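Local structure of putative Xylose isomerase (Rhodospirillum rubrum, 3QXB) at residues Phe28-Trp33 / Gln53-Leu58; Arg38-Val43 / Ala82-Glu87; Asn99-Pro104 / Arg157-Glu162; Gln114-Ala119 / Ile161-Tyr166. The protein is probably a metal-dependent sugar isomerase, folded as a xylose isomerase-like TIM barrel that holds iron and manganese ions. One frame throughout, in Å; residues are numbered along the deposited sequence.

Overall arrangement
All four contacts belong to one closed eight-stranded parallel barrel with outer helices. Interactions 1 and 2 alternate along the chain and touch, their centres about 12 Å apart: Leu39 and Leu42 of helix 36-46 pack on the loop 28-33, while strands 51-55 and 85-90 are neighbours in the sheet. Interactions 3 and 4 follow, centres about 10 Å apart, sharing helix 146-170; Trp160 and Phe101 of interaction 3 meet Leu116 of interaction 4. Tyr56 joins interaction 1 to Leu116 and Ala119 of interaction 4. Interactions 2 and 3 lie on opposite sides of the chain's centre, centres about 32 Å apart. Interactions 1 and 3 reach the second subunit, Asn99 of one bonding Lys31 O of the other.

Interaction 1: Phe28-Trp33 / Gln53-Leu58; sequences FAVKRW and QYTYDL
Two loops that follow neighbouring barrel strands meet where Val30 packs against Thr55, Asp57 and Leu58, the second loop opening with an ST turn. Val30 CG2 lies 3.6 Å from Asp57 CB and 4.0 Å from Thr55 CG2, so one methyl serves both partners. This branch stands anti to the carbonyl carbon (chi1 165°, measured to CG1), which turns it toward the second loop. Leu58 adds the end of its chain, CD2 coming 4.5 Å from Val30 CA. In the ST turn, Asp57 N donates to Thr55 OG1 at 3.2 Å with an angle of 158° at the hydrogen; the oxygen is thereby used within the turn, while CG2 of the same residue meets the valine. Replacing Thr55 by an alanine would probably leave Asp57 N without this acceptor and open a gap beside Val30 CG2. The Asp57 carboxylate accepts from the backbone N of Leu93 and Ala94, and Thr97 of the second subunit packs on Val30. A water donates to Asp57 O at 2.7 Å and accepts a weak bond from Lys31 N. The contact is thus chiefly apolar, its closest touches carbon to carbon, and one water, weakly held on the Lys31 side, links the loops.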
# COMPACT_ATOMS: atom_id res chain seq x y z
N PHE A 28 -8.51 6.90 -6.10
CA PHE A 28 -8.19 8.31 -5.98
C PHE A 28 -8.72 8.92 -4.69
O PHE A 28 -8.23 9.97 -4.27
CB PHE A 28 -8.78 9.10 -7.17
CG PHE A 28 -10.25 9.39 -7.01
CD1 PHE A 28 -11.21 8.48 -7.45
CD2 PHE A 28 -10.69 10.54 -6.38
CE1 PHE A 28 -12.57 8.74 -7.28
CE2 PHE A 28 -12.04 10.81 -6.21
CZ PHE A 28 -12.97 9.90 -6.64
N ALA A 29 -9.71 8.26 -4.06
CA ALA A 29 -10.42 8.74 -2.86
C ALA A 29 -9.94 8.16 -1.55
O ALA A 29 -10.40 8.55 -0.47
CB ALA A 29 -11.94 8.49 -2.99
N VAL A 30 -9.02 7.21 -1.65
CA VAL A 30 -8.52 6.47 -0.46
C VAL A 30 -8.05 7.44 0.62
O VAL A 30 -7.39 8.45 0.30
CB VAL A 30 -7.41 5.49 -0.86
CG1 VAL A 30 -6.61 4.99 0.37
CG2 VAL A 30 -8.02 4.35 -1.70
N LYS A 31 -8.50 7.17 1.85
CA LYS A 31 -8.25 7.96 3.06
C LYS A 31 -8.96 9.31 3.13
O LYS A 31 -8.96 9.94 4.20
CB LYS A 31 -6.75 8.20 3.32
CG LYS A 31 -5.85 6.97 3.28
CD LYS A 31 -4.46 7.23 3.86
CE LYS A 31 -4.52 7.21 5.38
NZ LYS A 31 -3.15 7.12 6.04
N ARG A 32 -9.54 9.78 2.02
CA ARG A 32 -10.04 11.16 1.96
C ARG A 32 -11.59 11.26 2.03
O ARG A 32 -12.14 11.55 3.12
CB ARG A 32 -9.50 11.89 0.72
CG ARG A 32 -7.95 11.81 0.53
CD ARG A 32 -7.56 12.32 -0.82
NE ARG A 32 -6.16 12.04 -1.18
CZ ARG A 32 -5.14 12.87 -1.01
NH1 ARG A 32 -5.33 14.09 -0.51
NH2 ARG A 32 -3.92 12.51 -1.39
N TRP A 33 -12.29 11.07 0.92
CA TRP A 33 -13.75 11.30 0.88
C TRP A 33 -14.41 9.97 1.23
O TRP A 33 -14.79 9.20 0.35
CB TRP A 33 -14.24 11.87 -0.47
CG TRP A 33 -13.55 13.14 -0.82
CD1 TRP A 33 -13.87 14.38 -0.38
CD2 TRP A 33 -12.41 13.30 -1.65
NE1 TRP A 33 -13.00 15.30 -0.87
CE2 TRP A 33 -12.08 14.68 -1.65
CE3 TRP A 33 -11.61 12.41 -2.39
CZ2 TRP A 33 -11.00 15.20 -2.36
CZ3 TRP A 33 -10.52 12.94 -3.13
CH2 TRP A 33 -10.23 14.32 -3.09
N GLN A 53 -15.52 1.26 -10.10
CA GLN A 53 -14.86 0.08 -9.55
C GLN A 53 -14.44 0.43 -8.14
O GLN A 53 -13.66 1.38 -7.91
CB GLN A 53 -13.65 -0.35 -10.38
CG GLN A 53 -13.08 -1.63 -10.00
CD GLN A 53 -12.06 -2.13 -10.98
OE1 GLN A 53 -10.98 -1.53 -11.14
NE2 GLN A 53 -12.38 -3.26 -11.65
N TYR A 54 -15.00 -0.32 -7.19
CA TYR A 54 -14.76 -0.08 -5.79
C TYR A 54 -13.44 -0.73 -5.44
O TYR A 54 -13.16 -1.80 -5.94
CB TYR A 54 -15.90 -0.69 -5.00
CG TYR A 54 -15.84 -0.57 -3.49
CD1 TYR A 54 -16.35 0.56 -2.82
CD2 TYR A 54 -15.34 -1.59 -2.72
CE1 TYR A 54 -16.32 0.66 -1.42
CE2 TYR A 54 -15.34 -1.51 -1.34
CZ TYR A 54 -15.82 -0.38 -0.70
OH TYR A 54 -15.76 -0.34 0.72
N THR A 55 -12.62 -0.09 -4.61
CA THR A 55 -11.29 -0.63 -4.27
C THR A 55 -11.29 -1.30 -2.86
O THR A 55 -11.89 -0.77 -1.91
CB THR A 55 -10.18 0.47 -4.33
OG1 THR A 55 -8.90 -0.08 -3.97
CG2 THR A 55 -10.49 1.67 -3.40
N TYR A 56 -10.60 -2.43 -2.72
CA TYR A 56 -10.39 -3.04 -1.39
C TYR A 56 -9.71 -2.05 -0.41
O TYR A 56 -9.81 -2.23 0.79
CB TYR A 56 -9.49 -4.24 -1.48
CG TYR A 56 -9.94 -5.45 -2.33
CD1 TYR A 56 -11.12 -5.45 -3.08
CD2 TYR A 56 -9.12 -6.54 -2.43
CE1 TYR A 56 -11.45 -6.55 -3.85
CE2 TYR A 56 -9.44 -7.64 -3.23
CZ TYR A 56 -10.58 -7.65 -3.93
OH TYR A 56 -10.91 -8.79 -4.68
N ASP A 57 -9.01 -1.04 -0.93
CA ASP A 57 -8.36 0.00 -0.14
C ASP A 57 -9.34 0.91 0.65
O ASP A 57 -8.89 1.73 1.43
CB ASP A 57 -7.42 0.86 -1.02
CG ASP A 57 -6.07 0.19 -1.32
OD1 ASP A 57 -5.75 -0.91 -0.78
OD2 ASP A 57 -5.29 0.75 -2.12
N LEU A 58 -10.65 0.78 0.46
CA LEU A 58 -11.61 1.54 1.26
C LEU A 58 -12.13 0.68 2.41
O LEU A 58 -12.32 1.20 3.50
CB LEU A 58 -12.80 2.02 0.42
CG LEU A 58 -12.57 3.23 -0.47
CD1 LEU A 58 -13.77 3.41 -1.46
CD2 LEU A 58 -12.42 4.45 0.37
O HOH W 1 -8.65 4.10 2.65

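Interaction 2: Arg38-Val43 / Ala82-Glu87; sequences RLAGLV and AGLTIE
Leu84, just ahead of barrel strand 85-90, reaches to helix 36-46 on the outside of the TIM barrel, directly after a Schellman motif that ends the preceding helix at Gly83. From CB, which points toward the helix, the chain runs to CG, placed anti to the carbonyl carbon (chi1 -51°), and this carries the CD1 methyl forward into the contact. CD1 does the touching: it lies 3.4 Å from Ala40 O, 3.9 Å from Val43 CG1 and 4.4 Å from Ala40 CB. The methyl is therefore seated against one turn of the helix, with a backbone carbonyl and two side chains around it. Phe79 of helix 65-81 packs on Leu84 and Ala40 as well, and Val43 also touches Val52 of strand 51-55, so helix, strand and neighbouring helix share one apolar layer. Val43 meets the leucine obliquely; its CG1 branch is anti to the backbone N (chi1 168°), and its CB also comes 4.0 Å from Leu84 CD1. Alanines on both sides are consistent with the close backbones, the CA atoms of Ala40 and Ala82 being 6.2 Å apart. There the methyls meet directly, Ala40 CB standing 3.8 Å from Ala82 CB.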
# COMPACT_ATOMS: atom_id res chain seq x y z
N ARG A 38 -21.17 11.32 0.39
CA ARG A 38 -20.30 12.40 -0.16
C ARG A 38 -19.49 11.81 -1.32
O ARG A 38 -19.33 12.48 -2.34
CB ARG A 38 -19.35 12.99 0.92
CG ARG A 38 -17.95 13.60 0.41
CD ARG A 38 -17.87 15.16 0.14
NE ARG A 38 -17.73 15.55 -1.29
CZ ARG A 38 -17.07 16.64 -1.77
NH1 ARG A 38 -16.43 17.48 -0.95
NH2 ARG A 38 -17.02 16.87 -3.08
N LEU A 39 -19.00 10.58 -1.16
CA LEU A 39 -18.20 9.92 -2.22
C LEU A 39 -19.05 9.69 -3.47
O LEU A 39 -18.65 10.06 -4.58
CB LEU A 39 -17.54 8.60 -1.77
CG LEU A 39 -16.48 7.96 -2.68
CD1 LEU A 39 -15.43 8.95 -3.21
CD2 LEU A 39 -15.77 6.77 -2.05
N ALA A 40 -20.22 9.12 -3.26
CA ALA A 40 -21.20 8.90 -4.34
C ALA A 40 -21.55 10.20 -5.06
O ALA A 40 -21.64 10.23 -6.26
CB ALA A 40 -22.47 8.23 -3.79
N GLY A 41 -21.74 11.28 -4.32
CA GLY A 41 -22.09 12.57 -4.91
C GLY A 41 -20.93 13.20 -5.69
O GLY A 41 -21.12 13.81 -6.71
N LEU A 42 -19.73 13.02 -5.19
CA LEU A 42 -18.52 13.42 -5.87
C LEU A 42 -18.34 12.72 -7.22
O LEU A 42 -17.99 13.35 -8.19
CB LEU A 42 -17.33 13.09 -4.97
CG LEU A 42 -15.96 13.63 -5.34
CD1 LEU A 42 -15.06 13.52 -4.13
CD2 LEU A 42 -15.35 12.91 -6.51
N VAL A 43 -18.56 11.40 -7.28
CA VAL A 43 -18.42 10.71 -8.55
C VAL A 43 -19.54 11.17 -9.51
O VAL A 43 -19.30 11.37 -10.71
CB VAL A 43 -18.45 9.20 -8.35
CG1 VAL A 43 -18.60 8.49 -9.70
CG2 VAL A 43 -17.17 8.75 -7.59
N ALA A 82 -27.40 7.12 -5.64
CA ALA A 82 -26.94 8.22 -6.46
C ALA A 82 -27.07 7.90 -7.96
O ALA A 82 -26.72 8.73 -8.78
CB ALA A 82 -25.50 8.57 -6.13
N GLY A 83 -27.54 6.71 -8.30
CA GLY A 83 -27.69 6.29 -9.70
C GLY A 83 -26.41 5.78 -10.35
O GLY A 83 -26.31 5.74 -11.59
N LEU A 84 -25.45 5.38 -9.54
CA LEU A 84 -24.16 4.86 -10.04
C LEU A 84 -24.16 3.33 -9.99
O LEU A 84 -24.83 2.72 -9.17
CB LEU A 84 -23.01 5.44 -9.22
CG LEU A 84 -23.04 6.98 -9.07
CD1 LEU A 84 -22.02 7.41 -8.07
CD2 LEU A 84 -22.88 7.76 -10.41
N THR A 85 -23.37 2.73 -10.86
CA THR A 85 -23.26 1.29 -10.93
C THR A 85 -21.86 0.88 -10.56
O THR A 85 -20.93 1.13 -11.31
CB THR A 85 -23.54 0.78 -12.36
OG1 THR A 85 -24.86 1.19 -12.74
CG2 THR A 85 -23.43 -0.75 -12.46
N ILE A 86 -21.73 0.24 -9.39
CA ILE A 86 -20.50 -0.45 -9.01
C ILE A 86 -20.43 -1.82 -9.73
O ILE A 86 -21.12 -2.79 -9.35
CB ILE A 86 -20.36 -0.62 -7.52
CG1 ILE A 86 -20.43 0.73 -6.80
CG2 ILE A 86 -18.99 -1.36 -7.19
CD1 ILE A 86 -20.15 0.64 -5.31
N GLU A 87 -19.67 -1.82 -10.83
CA GLU A 87 -19.47 -3.00 -11.66
C GLU A 87 -18.59 -4.09 -11.07
O GLU A 87 -18.76 -5.29 -11.38
CB GLU A 87 -18.91 -2.54 -13.03
CG GLU A 87 -19.92 -1.68 -13.76
CD GLU A 87 -19.52 -1.35 -15.20
OE1 GLU A 87 -18.39 -0.89 -15.42
OE2 GLU A 87 -20.37 -1.56 -16.09

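Interaction 3: Asn99-Pro104 / Arg157-Glu162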
# COMPACT_ATOMS: atom_id res chain seq x y z
N ASN A 99 2.17 -11.36 -1.49
CA ASN A 99 2.51 -12.24 -2.60
C ASN A 99 1.39 -13.18 -2.99
O ASN A 99 1.34 -13.64 -4.11
CB ASN A 99 3.82 -12.99 -2.33
CG ASN A 99 5.05 -12.09 -2.44
OD1 ASN A 99 5.12 -11.12 -1.73
ND2 ASN A 99 6.04 -12.44 -3.30
N HIS A 100 0.47 -13.45 -2.07
CA HIS A 100 -0.72 -14.23 -2.34
C HIS A 100 -0.43 -15.57 -3.05
O HIS A 100 0.34 -16.40 -2.53
CB HIS A 100 -1.75 -13.35 -3.07
CG HIS A 100 -2.14 -12.13 -2.29
ND1 HIS A 100 -2.66 -12.20 -1.01
CD2 HIS A 100 -2.09 -10.81 -2.61
CE1 HIS A 100 -2.90 -10.97 -0.58
NE2 HIS A 100 -2.57 -10.11 -1.53
N PHE A 101 -1.06 -15.77 -4.21
CA PHE A 101 -1.13 -17.06 -4.86
C PHE A 101 0.19 -17.60 -5.37
O PHE A 101 0.32 -18.82 -5.58
CB PHE A 101 -2.17 -17.06 -5.98
CG PHE A 101 -3.57 -16.77 -5.49
CD1 PHE A 101 -4.33 -17.82 -4.95
CD2 PHE A 101 -4.09 -15.46 -5.51
CE1 PHE A 101 -5.61 -17.58 -4.49
CE2 PHE A 101 -5.36 -15.20 -5.03
CZ PHE A 101 -6.13 -16.25 -4.53
N LEU A 102 1.17 -16.74 -5.55
CA LEU A 102 2.51 -17.21 -6.00
C LEU A 102 3.59 -17.20 -4.89
O LEU A 102 4.78 -17.42 -5.14
CB LEU A 102 2.95 -16.44 -7.24
CG LEU A 102 1.96 -16.47 -8.41
CD1 LEU A 102 2.50 -15.68 -9.62
CD2 LEU A 102 1.60 -17.87 -8.88
N ALA A 103 3.13 -17.01 -3.65
CA ALA A 103 4.02 -16.94 -2.49
C ALA A 103 4.85 -18.24 -2.29
O ALA A 103 4.49 -19.30 -2.77
CB ALA A 103 3.19 -16.62 -1.20
N PRO A 104 5.97 -18.15 -1.57
CA PRO A 104 6.90 -19.27 -1.53
C PRO A 104 6.56 -20.41 -0.54
O PRO A 104 7.24 -21.41 -0.55
CB PRO A 104 8.23 -18.60 -1.18
CG PRO A 104 7.80 -17.39 -0.33
CD PRO A 104 6.57 -16.91 -1.07
N ARG A 157 -3.45 -21.99 -9.75
CA ARG A 157 -4.52 -22.24 -10.74
C ARG A 157 -5.66 -23.07 -10.13
O ARG A 157 -6.83 -22.74 -10.29
CB ARG A 157 -3.93 -22.91 -12.01
CG ARG A 157 -4.80 -23.97 -12.69
CD ARG A 157 -4.12 -24.52 -13.96
NE ARG A 157 -3.05 -25.49 -13.68
CZ ARG A 157 -1.99 -25.68 -14.45
NH1 ARG A 157 -1.82 -24.97 -15.54
NH2 ARG A 157 -1.06 -26.58 -14.12
N ASP A 158 -5.31 -24.13 -9.40
CA ASP A 158 -6.30 -24.94 -8.73
C ASP A 158 -7.04 -24.09 -7.69
O ASP A 158 -8.23 -24.21 -7.55
CB ASP A 158 -5.68 -26.19 -8.08
CG ASP A 158 -5.21 -27.22 -9.10
OD1 ASP A 158 -5.64 -27.15 -10.30
OD2 ASP A 158 -4.39 -28.09 -8.71
N MSE A 159 -6.35 -23.20 -7.01
CA MSE A 159 -7.02 -22.31 -6.06
C MSE A 159 -8.08 -21.43 -6.73
O MSE A 159 -9.16 -21.22 -6.16
CB MSE A 159 -6.02 -21.43 -5.35
CG MSE A 159 -5.23 -22.20 -4.30
SE MSE A 159 -4.01 -21.12 -3.34
CE MSE A 159 -3.50 -22.39 -2.09
N TRP A 160 -7.77 -20.88 -7.91
CA TRP A 160 -8.68 -19.95 -8.56
C TRP A 160 -9.90 -20.69 -9.06
O TRP A 160 -10.99 -20.11 -9.11
CB TRP A 160 -8.01 -19.16 -9.69
CG TRP A 160 -7.32 -17.91 -9.16
CD1 TRP A 160 -6.20 -17.86 -8.40
CD2 TRP A 160 -7.75 -16.55 -9.32
NE1 TRP A 160 -5.89 -16.56 -8.08
CE2 TRP A 160 -6.83 -15.74 -8.61
CE3 TRP A 160 -8.82 -15.95 -9.97
CZ2 TRP A 160 -6.94 -14.35 -8.59
CZ3 TRP A 160 -8.93 -14.58 -9.92
CH2 TRP A 160 -8.00 -13.80 -9.23
N ILE A 161 -9.73 -21.94 -9.44
CA ILE A 161 -10.86 -22.79 -9.80
C ILE A 161 -11.83 -22.93 -8.65
O ILE A 161 -13.02 -22.72 -8.83
CB ILE A 161 -10.37 -24.17 -10.34
CG1 ILE A 161 -9.67 -23.92 -11.68
CG2 ILE A 161 -11.51 -25.17 -10.39
CD1 ILE A 161 -8.82 -25.09 -12.16
N GLU A 162 -11.32 -23.30 -7.49
CA GLU A 162 -12.14 -23.42 -6.28
C GLU A 162 -12.84 -22.09 -5.89
O GLU A 162 -13.99 -22.08 -5.45
CB GLU A 162 -11.25 -23.85 -5.12
CG GLU A 162 -11.95 -24.67 -4.10
CD GLU A 162 -11.05 -25.27 -3.01
OE1 GLU A 162 -9.81 -25.36 -3.14
OE2 GLU A 162 -11.62 -25.69 -2.00
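The Phe101 ring receives the edge of the Trp160 indole on one face and the selenium of Met159, a selenomethionine, at its rim, in a T-shaped (edge-to-face) pair beside a Met-aromatic contact. Trp160 NE1 stands 3.2 Å above the plane of the Phe101 ring, over its centre. The indole five-membered ring and the phenyl ring have their planes at 58°, with centroids 4.2 Å apart. NE1 is nearly equidistant from the six carbons, the shortest separation being 3.3 Å to Phe101 CD2. The pyrrole nitrogen thus presents itself to the pi cloud of the phenylalanine, while the ring-fusion carbon CE2 of Trp160 lies 3.9 Å from Phe101 CE2. The selenium is at the edge instead, 78° off the ring normal. With CG of Met159 anti to the carbonyl carbon and chi2 extended (-178°), it comes alongside that rim.

Phe101 belongs to overlapping type II' and type I beta turns in the loop before helix 106-125, and both its partners lie on helix 146-170 of the barrel's outer layer. Leu116, Leu163 and Met133 also pack on the phenylalanine, so it sits between helices 106-125 and 146-170 and strand 130-133. Phe135 also meets the indole of Trp160. Exchanging Phe101 for a serine would probably leave the indole NE1 without its aromatic face and open a gap between turn and helix. At the rim, Met159 SE lies 3.7 Å from Phe101 CD1.

Interaction 4: Gln114-Ala119 / Ile161-Tyr166; sequences QHLKRA and IELAAY
Leu163 and Tyr166 of helix 146-170 pack on Leu116 and Lys117 of helix 106-125, two neighbouring outer helices of the TIM barrel that run nearly parallel. The short segments' axes approach to 10.3 Å and cross at -16°, as expected of neighbouring helices in a beta/alpha barrel, with strand 130-133 between them in the chain. The apolar part falls to the leucines. Leu163 splits its two methyls: CD1 is 3.8 Å from Leu116 CD2, while CD2 is 3.8 Å from Lys117 N and 3.9 Å from Lys117 CB. One leucine thus touches the side chain of Leu116 and, at Lys117, backbone N and CB. Leu116 also packs on Thr131 and Met133 of strand 130-133, carrying the contact inward to the sheet.

The second part is aliphatic chain against aromatic ring. Lys117 leaves with CG anti to its N (chi1 179°) and bends at chi2 (-83°), which lays its chain obliquely along the Tyr166 ring; CG is 3.7 Å from Tyr166 CE2. The polar ends share a partner rather than each other: Asp121 takes a salt bridge from Lys117 NZ and a hydrogen bond with Tyr166 OH. Beside them, Lys117 CE lies 3.7 Å from Tyr166 OH.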
# COMPACT_ATOMS: atom_id res chain seq x y z
N GLN A 114 -7.57 -17.10 1.05
CA GLN A 114 -8.49 -16.59 2.06
C GLN A 114 -8.72 -15.09 1.83
O GLN A 114 -9.84 -14.57 1.95
CB GLN A 114 -7.91 -16.88 3.45
CG GLN A 114 -8.90 -16.49 4.60
CD GLN A 114 -8.46 -16.87 5.99
OE1 GLN A 114 -9.29 -16.88 6.92
NE2 GLN A 114 -7.18 -17.17 6.17
N HIS A 115 -7.68 -14.38 1.40
CA HIS A 115 -7.82 -12.98 1.06
C HIS A 115 -8.91 -12.78 0.05
O HIS A 115 -9.83 -12.00 0.30
CB HIS A 115 -6.50 -12.40 0.54
CG HIS A 115 -6.58 -10.96 0.13
ND1 HIS A 115 -6.71 -9.93 1.04
CD2 HIS A 115 -6.50 -10.38 -1.09
CE1 HIS A 115 -6.77 -8.78 0.38
NE2 HIS A 115 -6.61 -9.02 -0.90
N LEU A 116 -8.82 -13.48 -1.09
CA LEU A 116 -9.81 -13.38 -2.15
C LEU A 116 -11.19 -13.95 -1.78
O LEU A 116 -12.22 -13.38 -2.19
CB LEU A 116 -9.26 -14.04 -3.42
CG LEU A 116 -10.04 -13.95 -4.74
CD1 LEU A 116 -10.58 -12.54 -5.00
CD2 LEU A 116 -9.17 -14.44 -5.87
N LYS A 117 -11.22 -15.07 -1.05
CA LYS A 117 -12.45 -15.60 -0.49
C LYS A 117 -13.19 -14.54 0.32
O LYS A 117 -14.39 -14.33 0.14
CB LYS A 117 -12.18 -16.83 0.36
CG LYS A 117 -13.39 -17.49 1.04
CD LYS A 117 -13.78 -16.79 2.34
CE LYS A 117 -14.75 -17.62 3.14
NZ LYS A 117 -15.31 -16.86 4.27
N ARG A 118 -12.46 -13.83 1.16
CA ARG A 118 -13.07 -12.77 1.97
C ARG A 118 -13.51 -11.59 1.11
O ARG A 118 -14.58 -11.01 1.36
CB ARG A 118 -12.11 -12.35 3.08
CG ARG A 118 -11.94 -13.45 4.13
CD ARG A 118 -11.07 -13.04 5.34
NE ARG A 118 -11.77 -12.03 6.13
CZ ARG A 118 -12.70 -12.28 7.05
NH1 ARG A 118 -13.04 -13.53 7.36
NH2 ARG A 118 -13.26 -11.28 7.71
N ALA A 119 -12.70 -11.24 0.11
CA ALA A 119 -13.12 -10.21 -0.86
C ALA A 119 -14.39 -10.60 -1.62
O ALA A 119 -15.26 -9.76 -1.87
CB ALA A 119 -11.98 -9.91 -1.87
N ILE A 161 -9.73 -21.94 -9.44
CA ILE A 161 -10.86 -22.79 -9.80
C ILE A 161 -11.83 -22.93 -8.65
O ILE A 161 -13.02 -22.72 -8.83
CB ILE A 161 -10.37 -24.17 -10.34
CG1 ILE A 161 -9.67 -23.92 -11.68
CG2 ILE A 161 -11.51 -25.17 -10.39
CD1 ILE A 161 -8.82 -25.09 -12.16
N GLU A 162 -11.32 -23.30 -7.49
CA GLU A 162 -12.14 -23.42 -6.28
C GLU A 162 -12.84 -22.09 -5.89
O GLU A 162 -13.99 -22.08 -5.45
CB GLU A 162 -11.25 -23.85 -5.12
CG GLU A 162 -11.95 -24.67 -4.10
CD GLU A 162 -11.05 -25.27 -3.01
OE1 GLU A 162 -9.81 -25.36 -3.14
OE2 GLU A 162 -11.62 -25.69 -2.00
N LEU A 163 -12.09 -21.01 -6.01
CA LEU A 163 -12.58 -19.68 -5.69
C LEU A 163 -13.66 -19.22 -6.70
O LEU A 163 -14.61 -18.58 -6.31
CB LEU A 163 -11.45 -18.67 -5.61
CG LEU A 163 -10.59 -18.76 -4.34
CD1 LEU A 163 -9.29 -17.96 -4.57
CD2 LEU A 163 -11.37 -18.25 -3.17
N ALA A 164 -13.52 -19.58 -7.98
CA ALA A 164 -14.59 -19.30 -8.95
C ALA A 164 -15.88 -20.08 -8.57
O ALA A 164 -16.97 -19.54 -8.65
CB ALA A 164 -14.12 -19.59 -10.41
N ALA A 165 -15.74 -21.32 -8.09
CA ALA A 165 -16.90 -22.10 -7.62
C ALA A 165 -17.56 -21.43 -6.41
O ALA A 165 -18.79 -21.33 -6.34
CB ALA A 165 -16.48 -23.55 -7.25
N TYR A 166 -16.73 -20.97 -5.47
CA TYR A 166 -17.25 -20.23 -4.33
C TYR A 166 -17.96 -18.92 -4.75
O TYR A 166 -19.04 -18.62 -4.25
CB TYR A 166 -16.15 -19.97 -3.31
CG TYR A 166 -16.65 -19.29 -2.06
CD1 TYR A 166 -17.51 -19.94 -1.19
CD2 TYR A 166 -16.24 -18.01 -1.73
CE1 TYR A 166 -17.95 -19.34 -0.06
CE2 TYR A 166 -16.67 -17.41 -0.60
CZ TYR A 166 -17.52 -18.06 0.24
OH TYR A 166 -17.98 -17.45 1.42